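Local atomic coordinates of glycoside transferase (Listeria monocytogenes, PDB entry 6R2M), a protein that probably acts as an extracellular glycoside hydrolase on exopolysaccharide, and may have transferase activity. Residues A[47-52]-A[298-303]; A[95-100]-A[146-151]; A[109-114]-A[124-129]; A[140-145]-A[174-179]; A[211-216]-A[266-271]. One frame throughout, in Å; residues are numbered along the deposited sequence.

Contact 1: residues A[47-52]-A[298-303]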
# COMPACT_ATOMS: atom_id res chain seq x y z
N HIS A 47 14.13 -5.76 -8.15
CA HIS A 47 13.59 -4.41 -8.14
C HIS A 47 13.66 -3.87 -6.72
O HIS A 47 13.26 -4.55 -5.77
CB HIS A 47 12.16 -4.38 -8.64
CG HIS A 47 12.04 -4.75 -10.08
ND1 HIS A 47 12.33 -3.87 -11.10
CD2 HIS A 47 11.69 -5.92 -10.67
CE1 HIS A 47 12.15 -4.48 -12.26
NE2 HIS A 47 11.76 -5.72 -12.03
N TYR A 48 14.17 -2.65 -6.59
CA TYR A 48 14.33 -1.96 -5.31
C TYR A 48 13.26 -0.88 -5.25
O TYR A 48 13.48 0.25 -5.68
CB TYR A 48 15.74 -1.39 -5.17
CG TYR A 48 16.79 -2.41 -5.53
CD1 TYR A 48 17.06 -3.48 -4.68
CD2 TYR A 48 17.47 -2.33 -6.73
CE1 TYR A 48 18.01 -4.44 -5.02
CE2 TYR A 48 18.42 -3.27 -7.08
CZ TYR A 48 18.68 -4.32 -6.22
OH TYR A 48 19.63 -5.26 -6.57
N LEU A 49 12.10 -1.24 -4.70
CA LEU A 49 10.86 -0.49 -4.89
C LEU A 49 10.64 0.55 -3.79
O LEU A 49 10.89 0.28 -2.61
CB LEU A 49 9.66 -1.45 -4.89
CG LEU A 49 9.70 -2.56 -5.96
CD1 LEU A 49 8.66 -3.62 -5.66
CD2 LEU A 49 9.44 -1.95 -7.33
N ALA A 50 10.15 1.74 -4.19
CA ALA A 50 9.68 2.69 -3.19
C ALA A 50 8.57 2.08 -2.35
O ALA A 50 8.42 2.42 -1.17
CB ALA A 50 9.21 3.99 -3.86
N GLU A 51 7.79 1.19 -2.95
CA GLU A 51 6.75 0.48 -2.24
C GLU A 51 7.32 -0.30 -1.07
O GLU A 51 6.80 -0.24 0.06
CB GLU A 51 6.04 -0.45 -3.23
CG GLU A 51 5.02 -1.38 -2.63
CD GLU A 51 4.45 -2.27 -3.69
OE1 GLU A 51 5.09 -3.28 -4.03
OE2 GLU A 51 3.37 -1.94 -4.21
N SER A 52 8.42 -1.02 -1.31
CA SER A 52 9.00 -1.86 -0.28
C SER A 52 9.58 -1.04 0.86
O SER A 52 9.32 -1.33 2.04
CB SER A 52 10.08 -2.78 -0.86
OG SER A 52 9.55 -3.56 -1.90
N THR A 298 10.61 -16.86 -3.11
CA THR A 298 9.33 -16.90 -3.80
C THR A 298 8.28 -15.98 -3.21
O THR A 298 7.24 -15.76 -3.85
CB THR A 298 8.76 -18.32 -3.82
OG1 THR A 298 8.54 -18.78 -2.48
CG2 THR A 298 9.71 -19.27 -4.54
N THR A 299 8.50 -15.46 -2.00
CA THR A 299 7.57 -14.53 -1.35
C THR A 299 8.00 -13.10 -1.66
O THR A 299 9.02 -12.62 -1.14
CB THR A 299 7.54 -14.75 0.16
OG1 THR A 299 7.22 -16.11 0.43
CG2 THR A 299 6.50 -13.87 0.83
N HIS A 300 7.21 -12.42 -2.48
CA HIS A 300 7.44 -11.00 -2.72
C HIS A 300 7.43 -10.26 -1.39
O HIS A 300 6.62 -10.54 -0.51
CB HIS A 300 6.35 -10.48 -3.63
CG HIS A 300 6.65 -9.16 -4.26
ND1 HIS A 300 6.73 -7.99 -3.54
CD2 HIS A 300 6.83 -8.82 -5.56
CE1 HIS A 300 6.98 -6.98 -4.36
NE2 HIS A 300 7.04 -7.46 -5.59
N PHE A 301 8.36 -9.31 -1.25
CA PHE A 301 8.38 -8.49 -0.04
C PHE A 301 7.01 -7.92 0.28
O PHE A 301 6.63 -7.82 1.46
CB PHE A 301 9.42 -7.38 -0.19
CG PHE A 301 9.66 -6.64 1.08
CD1 PHE A 301 10.43 -7.21 2.09
CD2 PHE A 301 9.08 -5.39 1.29
CE1 PHE A 301 10.64 -6.51 3.28
CE2 PHE A 301 9.28 -4.69 2.46
CZ PHE A 301 10.06 -5.25 3.46
N PHE A 302 6.25 -7.51 -0.74
CA PHE A 302 4.91 -6.96 -0.52
C PHE A 302 4.04 -7.91 0.28
O PHE A 302 3.34 -7.48 1.20
CB PHE A 302 4.24 -6.66 -1.86
CG PHE A 302 2.97 -5.85 -1.76
CD1 PHE A 302 3.01 -4.47 -1.63
CD2 PHE A 302 1.72 -6.47 -1.89
CE1 PHE A 302 1.82 -3.72 -1.60
CE2 PHE A 302 0.56 -5.72 -1.85
CZ PHE A 302 0.60 -4.35 -1.71
N ASP A 303 4.09 -9.21 -0.04
CA ASP A 303 3.31 -10.19 0.71
C ASP A 303 3.89 -10.39 2.10
O ASP A 303 3.15 -10.40 3.10
CB ASP A 303 3.27 -11.52 -0.04
CG ASP A 303 2.39 -11.48 -1.27
OD1 ASP A 303 1.26 -10.96 -1.18
OD2 ASP A 303 2.83 -11.97 -2.33
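Glu-51 and Phe-302 cross at about a right angle, the carboxylate of the first lying beside the CD1-CE1 side of the second. Glu-51 CD comes to 3.3 Å from Phe-302 CD1, and the two flat groups are turned 40° from each other. The extended Glu-51 chain leaves with CG anti to the backbone N (chi1 174°), which carries its oxygens across to the ring. Leu-49 meets His-300 edge-on, its CD1 near the imidazole plane and 4.0 Å from CE1. The ring nitrogen next to CE1 is engaged: Phe-302 N donates to His-300 ND1 over 2.9 Å, almost in the ring plane, so His-300 serves as N-cap of helix 301-312 and its ring rotation is fixed. Leu-49 holds the equivalent N-cap position before helix 50-62. The contact thus brings together the starts of an early and the last helix, consistent with closure of an alpha/alpha-barrel as in family 8 glycoside hydrolases. Phe-301 turns to Ser-52 instead, its CD2 lying 3.5 Å from Ser-52 CB and its CE2 3.4 Å from the carbonyl Ser-52 O. Tyr-30 meets the Phe-301 ring edge-to-face, and Tyr-40 does the same at His-300.

Contact 2: residues A[95-100]-A[146-151]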
# COMPACT_ATOMS: atom_id res chain seq x y z
N THR A 95 15.04 5.48 -13.88
CA THR A 95 13.66 5.72 -13.46
C THR A 95 13.37 7.21 -13.49
O THR A 95 14.08 8.00 -12.88
CB THR A 95 13.43 5.17 -12.05
OG1 THR A 95 13.70 3.76 -12.06
CG2 THR A 95 11.98 5.40 -11.60
N THR A 96 12.28 7.58 -14.17
CA THR A 96 11.97 8.99 -14.36
C THR A 96 10.60 9.37 -13.81
O THR A 96 10.13 10.48 -14.09
CB THR A 96 12.04 9.38 -15.84
OG1 THR A 96 11.10 8.59 -16.59
CG2 THR A 96 13.45 9.16 -16.39
N THR A 97 9.94 8.47 -13.08
CA THR A 97 8.60 8.70 -12.57
C THR A 97 8.51 8.30 -11.11
O THR A 97 9.29 7.49 -10.61
CB THR A 97 7.55 7.90 -13.37
OG1 THR A 97 7.95 6.53 -13.43
CG2 THR A 97 7.43 8.41 -14.79
N ASN A 98 7.52 8.89 -10.43
CA ASN A 98 7.08 8.45 -9.11
C ASN A 98 5.92 7.46 -9.29
O ASN A 98 5.59 7.04 -10.40
CB ASN A 98 6.65 9.65 -8.27
CG ASN A 98 5.39 10.30 -8.81
OD1 ASN A 98 5.17 10.32 -10.01
ND2 ASN A 98 4.54 10.81 -7.91
N ALA A 99 5.28 7.09 -8.18
CA ALA A 99 3.96 6.45 -8.18
C ALA A 99 3.24 7.01 -6.98
O ALA A 99 3.76 6.90 -5.86
CB ALA A 99 4.07 4.92 -8.10
N ILE A 100 2.08 7.64 -7.18
CA ILE A 100 1.51 8.41 -6.07
C ILE A 100 1.21 7.52 -4.87
O ILE A 100 1.35 7.96 -3.73
CB ILE A 100 0.25 9.21 -6.47
CG1 ILE A 100 -0.91 8.30 -6.92
CG2 ILE A 100 0.61 10.29 -7.47
CD1 ILE A 100 -2.19 9.09 -7.28
N PHE A 146 1.17 9.27 -11.84
CA PHE A 146 2.58 9.61 -11.76
C PHE A 146 2.84 10.88 -12.54
O PHE A 146 2.00 11.35 -13.32
CB PHE A 146 3.49 8.49 -12.29
CG PHE A 146 3.26 8.13 -13.72
CD1 PHE A 146 3.75 8.93 -14.75
CD2 PHE A 146 2.57 6.98 -14.04
CE1 PHE A 146 3.54 8.58 -16.08
CE2 PHE A 146 2.36 6.62 -15.36
CZ PHE A 146 2.85 7.42 -16.38
N TYR A 147 4.00 11.45 -12.28
CA TYR A 147 4.54 12.56 -13.03
C TYR A 147 5.94 12.15 -13.47
O TYR A 147 6.73 11.68 -12.64
CB TYR A 147 4.58 13.84 -12.19
CG TYR A 147 5.23 15.03 -12.87
CD1 TYR A 147 4.56 15.73 -13.86
CD2 TYR A 147 6.50 15.46 -12.50
CE1 TYR A 147 5.14 16.82 -14.47
CE2 TYR A 147 7.09 16.56 -13.11
CZ TYR A 147 6.40 17.22 -14.10
OH TYR A 147 6.96 18.32 -14.70
N ASP A 148 6.22 12.27 -14.76
CA ASP A 148 7.57 12.05 -15.26
C ASP A 148 8.34 13.36 -15.09
O ASP A 148 8.08 14.34 -15.79
CB ASP A 148 7.55 11.59 -16.71
CG ASP A 148 8.90 11.12 -17.18
OD1 ASP A 148 9.87 11.87 -17.01
OD2 ASP A 148 8.99 9.99 -17.71
N PHE A 149 9.26 13.39 -14.14
CA PHE A 149 9.98 14.60 -13.79
C PHE A 149 11.21 14.83 -14.65
O PHE A 149 11.92 15.82 -14.44
CB PHE A 149 10.39 14.56 -12.31
CG PHE A 149 10.99 13.26 -11.88
CD1 PHE A 149 12.32 12.98 -12.17
CD2 PHE A 149 10.23 12.31 -11.22
CE1 PHE A 149 12.89 11.78 -11.79
CE2 PHE A 149 10.79 11.11 -10.83
CZ PHE A 149 12.12 10.84 -11.12
N VAL A 150 11.50 13.93 -15.58
CA VAL A 150 12.54 14.14 -16.58
C VAL A 150 11.96 14.68 -17.89
O VAL A 150 12.43 15.68 -18.42
CB VAL A 150 13.34 12.84 -16.81
CG1 VAL A 150 14.27 12.98 -18.03
CG2 VAL A 150 14.13 12.49 -15.55
N HIS A 151 10.91 14.03 -18.39
CA HIS A 151 10.21 14.49 -19.59
C HIS A 151 9.13 15.52 -19.29
O HIS A 151 8.59 16.12 -20.23
CB HIS A 151 9.60 13.30 -20.33
CG HIS A 151 10.61 12.28 -20.75
ND1 HIS A 151 11.51 12.52 -21.76
CD2 HIS A 151 10.88 11.04 -20.28
CE1 HIS A 151 12.29 11.46 -21.92
NE2 HIS A 151 11.93 10.55 -21.03
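Thr-95 reaches the facing loop through its carbonyl O, 3.9 Å from Phe-149 CZ. Thr-96 follows with a double hold: its carbonyl O accepts from Phe-149 N at 3.0 Å, a somewhat bent bond, and also lies over the centre of the Phe-149 ring. Its side chain splits the work. OG1, placed between the backbone N and the carbonyl carbon (chi1 60°), donates to Asp-148 OD2 at 2.8 Å from above the carboxylate plane, while CG2 packs on Val-150 CG2 at 3.5 Å. The other carboxylate oxygen, Asp-148 OD1, accepts from Val-150 N in an Asx turn and also from His-151 N, an Asx motif at the bend after strand 147-148, which pairs antiparallel with strand 153-154 in a small hairpin. Thr-97 sets its methyl CG2 against Phe-146 CD1, and its CA makes a CH...O contact of 3.5 Å with Tyr-147 O. Asn-98 adds a nearly straight bond, Tyr-147 N to Asn-98 OD1 at 2.8 Å and 168°, with the donor in the carbonyl plane of the amide. Asn-98 ND2 is held by Asp-103, which steadies the amide from its other end, whereas the buried Asn-98 N finds no partner.

Contact 3: residues A[109-114]-A[124-129]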
# COMPACT_ATOMS: atom_id res chain seq x y z
N ALA A 109 3.93 7.47 6.61
CA ALA A 109 4.84 6.89 7.59
C ALA A 109 5.66 7.96 8.28
O ALA A 109 5.87 7.92 9.50
CB ALA A 109 5.73 5.85 6.90
N LEU A 110 6.11 8.97 7.52
CA LEU A 110 6.88 10.06 8.09
C LEU A 110 6.06 10.88 9.07
O LEU A 110 6.57 11.28 10.13
CB LEU A 110 7.42 10.95 6.98
CG LEU A 110 8.61 10.38 6.20
CD1 LEU A 110 8.79 11.20 4.95
CD2 LEU A 110 9.89 10.39 7.02
N TYR A 111 4.80 11.16 8.74
CA TYR A 111 3.95 11.90 9.67
C TYR A 111 3.77 11.13 10.96
O TYR A 111 3.87 11.69 12.06
CB TYR A 111 2.59 12.19 9.03
CG TYR A 111 2.58 13.32 8.03
CD1 TYR A 111 3.05 14.58 8.34
CD2 TYR A 111 2.07 13.11 6.76
CE1 TYR A 111 3.02 15.60 7.42
CE2 TYR A 111 2.04 14.12 5.82
CZ TYR A 111 2.51 15.36 6.17
OH TYR A 111 2.47 16.37 5.23
N GLN A 112 3.49 9.83 10.85
CA GLN A 112 3.30 9.00 12.04
C GLN A 112 4.58 8.90 12.85
O GLN A 112 4.55 8.97 14.08
CB GLN A 112 2.81 7.61 11.65
CG GLN A 112 1.44 7.60 11.00
CD GLN A 112 0.37 8.15 11.92
OE1 GLN A 112 -0.45 8.99 11.52
NE2 GLN A 112 0.37 7.70 13.17
N ALA A 113 5.72 8.77 12.17
CA ALA A 113 7.02 8.70 12.84
C ALA A 113 7.38 10.02 13.52
O ALA A 113 8.03 10.02 14.57
CB ALA A 113 8.10 8.31 11.83
N SER A 114 7.03 11.15 12.92
CA SER A 114 7.29 12.43 13.57
C SER A 114 6.66 12.49 14.95
O SER A 114 7.24 13.06 15.88
CB SER A 114 6.82 13.57 12.67
OG SER A 114 5.41 13.74 12.75
N LYS A 124 8.12 17.78 8.55
CA LYS A 124 8.41 18.81 7.56
C LYS A 124 8.89 18.19 6.25
O LYS A 124 8.60 18.72 5.17
CB LYS A 124 9.44 19.81 8.09
CG LYS A 124 9.11 20.39 9.46
CD LYS A 124 7.67 20.83 9.58
CE LYS A 124 7.37 21.39 10.98
NZ LYS A 124 6.04 22.08 11.04
N MET A 125 9.61 17.07 6.35
CA MET A 125 10.00 16.33 5.16
C MET A 125 8.77 15.83 4.40
O MET A 125 8.69 15.96 3.18
CB MET A 125 10.91 15.16 5.55
CG MET A 125 11.34 14.30 4.39
SD MET A 125 12.48 13.01 4.99
CE MET A 125 12.69 12.01 3.54
N ALA A 126 7.80 15.27 5.13
CA ALA A 126 6.59 14.77 4.48
C ALA A 126 5.79 15.90 3.85
O ALA A 126 5.24 15.74 2.75
CB ALA A 126 5.75 13.99 5.48
N ASP A 127 5.71 17.06 4.54
CA ASP A 127 5.02 18.23 3.98
C ASP A 127 5.57 18.56 2.60
O ASP A 127 4.82 18.84 1.66
CB ASP A 127 5.20 19.46 4.89
CG ASP A 127 4.34 19.44 6.16
OD1 ASP A 127 3.43 18.62 6.32
OD2 ASP A 127 4.61 20.32 7.03
N LYS A 128 6.90 18.57 2.49
CA LYS A 128 7.56 19.02 1.26
C LYS A 128 7.31 18.03 0.14
O LYS A 128 6.96 18.42 -0.98
CB LYS A 128 9.07 19.20 1.49
CG LYS A 128 9.46 20.17 2.59
CD LYS A 128 8.37 21.16 2.90
CE LYS A 128 8.62 21.87 4.21
NZ LYS A 128 7.93 21.30 5.33
N ILE A 129 7.47 16.74 0.44
CA ILE A 129 7.26 15.72 -0.58
C ILE A 129 5.80 15.70 -1.02
O ILE A 129 5.49 15.70 -2.21
CB ILE A 129 7.70 14.34 -0.06
CG1 ILE A 129 9.22 14.30 0.11
CG2 ILE A 129 7.28 13.23 -1.02
CD1 ILE A 129 9.68 13.11 0.94
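The segments 109-114 and 124-129 run nearly antiparallel, 159° between their N-to-C directions, with their axes approaching to 8.7 Å and the backbones closest at Leu-110 and Ala-126. The small Ala-126 lies at this closest point, its methyl facing the partner helix. Its CB sits 3.6 Å from the centroid of the Tyr-111 ring, almost on the ring normal, in a CH-pi contact over one face. The same methyl lies 3.8 Å from Leu-110 CB, so it is wedged between two successive residues of the partner helix. Tyr-111 swings its ring out with CG anti to the carbonyl carbon (chi1 -77°), far enough for the hydroxyl to pass Ala-126 and reach the next residue. There Tyr-111 OH donates to Asp-127 OD1 at 2.7 Å. The carboxylate oxygen lies in the ring plane at its edge and uses the lone pair directed away from OD2. One ring therefore has a methyl against its face and a carboxylate at its edge, which together restrict both its tilt and its position. On the other flank Leu-110 CD1 touches the extended chain of Met-125 at CG, 4.1 Å away. Met-125 continues onto Val-73 and Leu-76 of helix 66-79, and Leu-110 also meets Met-57 of helix 50-62, so both neighbouring helices pack on this flank. The arrangement is that of an antiparallel helical hairpin between consecutive helices, 100-116 and 120-136, the recurring building block of alpha/alpha-barrels, to which this fold probably belongs.

Contact 4: residues A[140-145]-A[174-179]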
# COMPACT_ATOMS: atom_id res chain seq x y z
N GLN A 140 -5.58 19.20 -13.11
CA GLN A 140 -6.62 20.11 -12.62
C GLN A 140 -7.07 19.76 -11.20
O GLN A 140 -8.26 19.84 -10.87
CB GLN A 140 -7.81 20.15 -13.58
CG GLN A 140 -7.50 20.89 -14.87
CD GLN A 140 -7.60 22.40 -14.72
OE1 GLN A 140 -6.89 23.00 -13.91
NE2 GLN A 140 -8.49 23.01 -15.49
N GLY A 141 -6.11 19.38 -10.36
CA GLY A 141 -6.37 19.08 -8.97
C GLY A 141 -6.78 17.65 -8.68
O GLY A 141 -6.94 17.30 -7.50
N VAL A 142 -6.96 16.82 -9.70
CA VAL A 142 -7.37 15.42 -9.55
C VAL A 142 -6.13 14.55 -9.74
O VAL A 142 -5.47 14.66 -10.78
CB VAL A 142 -8.45 15.04 -10.57
CG1 VAL A 142 -8.94 13.61 -10.34
CG2 VAL A 142 -9.60 16.06 -10.53
N PRO A 143 -5.81 13.66 -8.81
CA PRO A 143 -4.56 12.91 -8.93
C PRO A 143 -4.54 12.03 -10.18
O PRO A 143 -5.57 11.50 -10.61
CB PRO A 143 -4.51 12.06 -7.65
CG PRO A 143 -5.95 12.01 -7.18
CD PRO A 143 -6.53 13.34 -7.56
N VAL A 144 -3.34 11.87 -10.73
CA VAL A 144 -3.05 10.85 -11.73
C VAL A 144 -1.88 10.01 -11.20
O VAL A 144 -1.24 10.36 -10.20
CB VAL A 144 -2.75 11.44 -13.12
CG1 VAL A 144 -3.99 12.17 -13.66
CG2 VAL A 144 -1.57 12.41 -13.07
N ASP A 145 -1.60 8.90 -11.88
CA ASP A 145 -0.75 7.88 -11.27
C ASP A 145 0.67 8.37 -11.01
O ASP A 145 1.33 7.89 -10.08
CB ASP A 145 -0.68 6.64 -12.16
CG ASP A 145 -1.97 5.86 -12.16
OD1 ASP A 145 -2.78 6.02 -11.22
OD2 ASP A 145 -2.19 5.10 -13.13
N ARG A 174 -8.37 19.16 -3.25
CA ARG A 174 -9.68 19.75 -3.48
C ARG A 174 -10.75 18.67 -3.56
O ARG A 174 -10.47 17.49 -3.77
CB ARG A 174 -9.68 20.58 -4.76
CG ARG A 174 -8.65 21.70 -4.77
CD ARG A 174 -8.37 22.19 -6.18
NE ARG A 174 -9.55 22.78 -6.81
CZ ARG A 174 -9.66 23.01 -8.12
NH1 ARG A 174 -8.67 22.68 -8.94
NH2 ARG A 174 -10.77 23.55 -8.61
N ASP A 175 -12.01 19.10 -3.38
CA ASP A 175 -13.12 18.15 -3.35
C ASP A 175 -13.20 17.33 -4.63
O ASP A 175 -13.53 16.14 -4.60
CB ASP A 175 -14.44 18.88 -3.12
CG ASP A 175 -14.56 19.47 -1.73
OD1 ASP A 175 -13.82 19.06 -0.81
OD2 ASP A 175 -15.42 20.36 -1.55
N LYS A 176 -12.90 17.97 -5.77
CA LYS A 176 -13.02 17.31 -7.06
C LYS A 176 -12.06 16.14 -7.19
O LYS A 176 -12.32 15.22 -7.98
CB LYS A 176 -12.76 18.32 -8.19
CG LYS A 176 -11.37 18.94 -8.15
CD LYS A 176 -11.15 19.94 -9.28
CE LYS A 176 -11.45 19.32 -10.64
NZ LYS A 176 -11.03 20.21 -11.76
N ALA A 177 -10.97 16.14 -6.41
CA ALA A 177 -10.00 15.06 -6.46
C ALA A 177 -10.62 13.73 -6.05
O ALA A 177 -10.09 12.68 -6.41
CB ALA A 177 -8.80 15.37 -5.55
N TYR A 178 -11.71 13.77 -5.30
CA TYR A 178 -12.33 12.57 -4.77
C TYR A 178 -13.49 12.08 -5.62
O TYR A 178 -14.04 11.01 -5.33
CB TYR A 178 -12.81 12.84 -3.34
CG TYR A 178 -11.68 13.23 -2.40
CD1 TYR A 178 -10.99 12.27 -1.68
CD2 TYR A 178 -11.29 14.56 -2.26
CE1 TYR A 178 -9.97 12.62 -0.82
CE2 TYR A 178 -10.26 14.92 -1.42
CZ TYR A 178 -9.60 13.94 -0.70
OH TYR A 178 -8.57 14.27 0.16
N LEU A 179 -13.85 12.82 -6.67
CA LEU A 179 -14.95 12.39 -7.52
C LEU A 179 -14.77 10.98 -8.07
O LEU A 179 -15.77 10.24 -8.11
CB LEU A 179 -15.17 13.38 -8.67
CG LEU A 179 -16.48 13.19 -9.45
CD1 LEU A 179 -17.62 13.83 -8.68
CD2 LEU A 179 -16.41 13.77 -10.86
O HOH W 1 -9.28 23.71 -11.72
O HOH W 2 -6.42 19.05 -5.35
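Ala-177 packs tightly into the chain around Gly-141 and Pro-143: its CB is 3.3 Å from Gly-141 O and 3.6 Å from Pro-143 CD. The backbones nearly touch here, with Val-142 CA and Ala-177 CA 4.1 Å apart, and Met-168 of helix 165-170 covers Pro-143 and Ala-177. Gln-140 and Gly-141 form the two-residue type I' turn joining strands 138-139 and 142-143; both have positive phi, and the turn presents its Gln-140 carbonyl to the 3-10 segment 175-178. Toward solvent the fit becomes looser and polar. Lys-176 bends at chi3 (-54°) so that NZ donates to Gln-140 O at 2.9 Å in the carbonyl plane, while CE brushes Val-142 CG2 at 3.7 Å. The CD of Lys-176 also lies over the centre of one face of the Arg-174 guanidinium. Arg-174 reaches the turn mainly through water: one molecule accepts from its NH1 and donates only weakly to Gln-140 OE1, and a second, 2.8 Å from Gly-141 O, accepts from Arg-174 N. Two cationic side chains are thus directed at a hairpin turn that offers carbonyl and amide oxygens but no carboxylate, so the polar side rests on one lysine-to-carbonyl bond and bridging waters rather than on a salt bridge.

Contact 5: residues A[211-216]-A[266-271]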
# COMPACT_ATOMS: atom_id res chain seq x y z
N ASP A 211 -5.60 -5.22 -6.05
CA ASP A 211 -6.07 -3.90 -6.48
C ASP A 211 -7.53 -3.69 -6.11
O ASP A 211 -7.90 -2.60 -5.63
CB ASP A 211 -5.85 -3.75 -7.98
CG ASP A 211 -4.40 -4.02 -8.38
OD1 ASP A 211 -3.51 -3.77 -7.54
OD2 ASP A 211 -4.17 -4.49 -9.51
N GLN A 212 -8.36 -4.72 -6.26
CA GLN A 212 -9.76 -4.59 -5.88
C GLN A 212 -9.91 -4.29 -4.39
O GLN A 212 -10.74 -3.46 -4.01
CB GLN A 212 -10.53 -5.86 -6.25
CG GLN A 212 -10.66 -6.11 -7.76
CD GLN A 212 -11.66 -5.17 -8.42
OE1 GLN A 212 -12.71 -4.91 -7.86
NE2 GLN A 212 -11.34 -4.68 -9.62
N MET A 213 -9.11 -4.95 -3.53
CA MET A 213 -9.24 -4.68 -2.10
C MET A 213 -8.81 -3.26 -1.77
O MET A 213 -9.42 -2.60 -0.92
CB MET A 213 -8.41 -5.68 -1.27
CG MET A 213 -8.99 -7.09 -1.18
SD MET A 213 -10.72 -7.17 -0.70
CE MET A 213 -10.72 -6.15 0.78
N LEU A 214 -7.76 -2.77 -2.43
CA LEU A 214 -7.32 -1.41 -2.15
C LEU A 214 -8.40 -0.40 -2.56
O LEU A 214 -8.62 0.59 -1.86
CB LEU A 214 -6.00 -1.13 -2.86
CG LEU A 214 -4.81 -1.87 -2.23
CD1 LEU A 214 -3.60 -1.78 -3.13
CD2 LEU A 214 -4.51 -1.29 -0.84
N ILE A 215 -9.08 -0.64 -3.69
CA ILE A 215 -10.16 0.25 -4.10
C ILE A 215 -11.30 0.20 -3.10
O ILE A 215 -11.87 1.22 -2.72
CB ILE A 215 -10.66 -0.11 -5.52
CG1 ILE A 215 -9.52 0.03 -6.52
CG2 ILE A 215 -11.88 0.78 -5.91
CD1 ILE A 215 -9.82 -0.64 -7.84
N ALA A 216 -11.64 -1.01 -2.65
CA ALA A 216 -12.74 -1.15 -1.70
C ALA A 216 -12.45 -0.40 -0.41
O ALA A 216 -13.36 0.20 0.18
CB ALA A 216 -13.00 -2.62 -1.40
N ALA A 266 -4.41 -10.08 3.94
CA ALA A 266 -4.08 -8.97 4.84
C ALA A 266 -5.04 -7.81 4.64
O ALA A 266 -5.58 -7.26 5.62
CB ALA A 266 -2.64 -8.52 4.61
N PHE A 267 -5.34 -7.46 3.39
CA PHE A 267 -6.23 -6.34 3.14
C PHE A 267 -7.68 -6.69 3.46
O PHE A 267 -8.42 -5.82 3.91
CB PHE A 267 -6.10 -5.87 1.70
CG PHE A 267 -4.74 -5.31 1.38
CD1 PHE A 267 -3.92 -4.84 2.39
CD2 PHE A 267 -4.29 -5.29 0.08
CE1 PHE A 267 -2.66 -4.34 2.09
CE2 PHE A 267 -3.04 -4.80 -0.23
CZ PHE A 267 -2.21 -4.32 0.78
N LEU A 268 -8.10 -7.95 3.24
CA LEU A 268 -9.44 -8.36 3.69
C LEU A 268 -9.59 -8.23 5.19
O LEU A 268 -10.64 -7.79 5.68
CB LEU A 268 -9.71 -9.80 3.28
CG LEU A 268 -10.19 -10.03 1.86
CD1 LEU A 268 -10.05 -11.49 1.54
CD2 LEU A 268 -11.66 -9.59 1.78
N THR A 269 -8.58 -8.65 5.95
CA THR A 269 -8.63 -8.54 7.40
C THR A 269 -8.79 -7.08 7.82
O THR A 269 -9.65 -6.76 8.65
CB THR A 269 -7.39 -9.19 7.99
OG1 THR A 269 -7.40 -10.58 7.62
CG2 THR A 269 -7.36 -9.05 9.50
N GLN A 270 -8.00 -6.19 7.21
CA GLN A 270 -8.13 -4.75 7.48
C GLN A 270 -9.51 -4.23 7.10
O GLN A 270 -10.11 -3.45 7.85
CB GLN A 270 -7.07 -3.97 6.71
CG GLN A 270 -5.65 -4.33 7.08
CD GLN A 270 -4.63 -3.67 6.16
OE1 GLN A 270 -4.86 -2.60 5.62
NE2 GLN A 270 -3.49 -4.34 5.98
N TYR A 271 -10.02 -4.67 5.95
CA TYR A 271 -11.31 -4.19 5.46
C TYR A 271 -12.45 -4.65 6.36
O TYR A 271 -13.34 -3.86 6.72
CB TYR A 271 -11.50 -4.69 4.03
CG TYR A 271 -12.90 -4.58 3.45
CD1 TYR A 271 -13.30 -3.43 2.79
CD2 TYR A 271 -13.80 -5.64 3.54
CE1 TYR A 271 -14.56 -3.33 2.23
CE2 TYR A 271 -15.07 -5.55 2.99
CZ TYR A 271 -15.44 -4.39 2.35
OH TYR A 271 -16.70 -4.31 1.81
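Met-213 and Phe-267 meet at their stems, CB to CB at 3.8 Å, and apolar packing of this sort makes up most of the contact. The Met-213 chain bends at chi2 and chi3, both near -50°, which curls its thioether onto the partner helix: SD lies 3.6 Å from Leu-268 CD2, and the methyl CE ends 3.6 Å from Tyr-271 CB. Met-213 crosses both of these side chains at about a right angle, so its end fits between them. Ala-216, one turn further on, adds its CB against Tyr-271 CE1 at 4.0 Å. A CH-pi interaction closes the other flank, with Leu-214 CD2 over one face of the Phe-267 ring, 4.2 Å from the centroid and displaced toward the rim. Polar bonding is left to the surroundings: Tyr-271 OH reaches Asp-231 of helix 228-241, whose Leu-234 also packs on Leu-268 and Tyr-271. The segments run parallel within 19°, their axes 9.7 Å apart. Parallel packing of two helices that are not consecutive, with an intervening helix, 228-241, against them, is what neighbouring helices in one layer of an alpha/alpha-barrel produce, and is consistent with that fold here.

Overall arrangement
From the N terminus, residues 47-52 open the longest loop, which contact 1 closes only at 298-303, joining helix 50-62 to helix 301-312; the other four contacts nest inside it. Residues 95-100 open contact 2, whose loop encloses the short helical hairpin of contact 3 and closes at 146-151. Before it closes, 140-145 opens contact 4, so contacts 2 and 4 cross, and they touch where Ile-100 packs on Pro-143. Contact 4 ends at 174-179. Contact 5 follows in series, linking helices 209-223 and 262-274, and meets contact 1 through packing of Phe-267 on Phe-302, which sets helix 262-274 against helix 301-312.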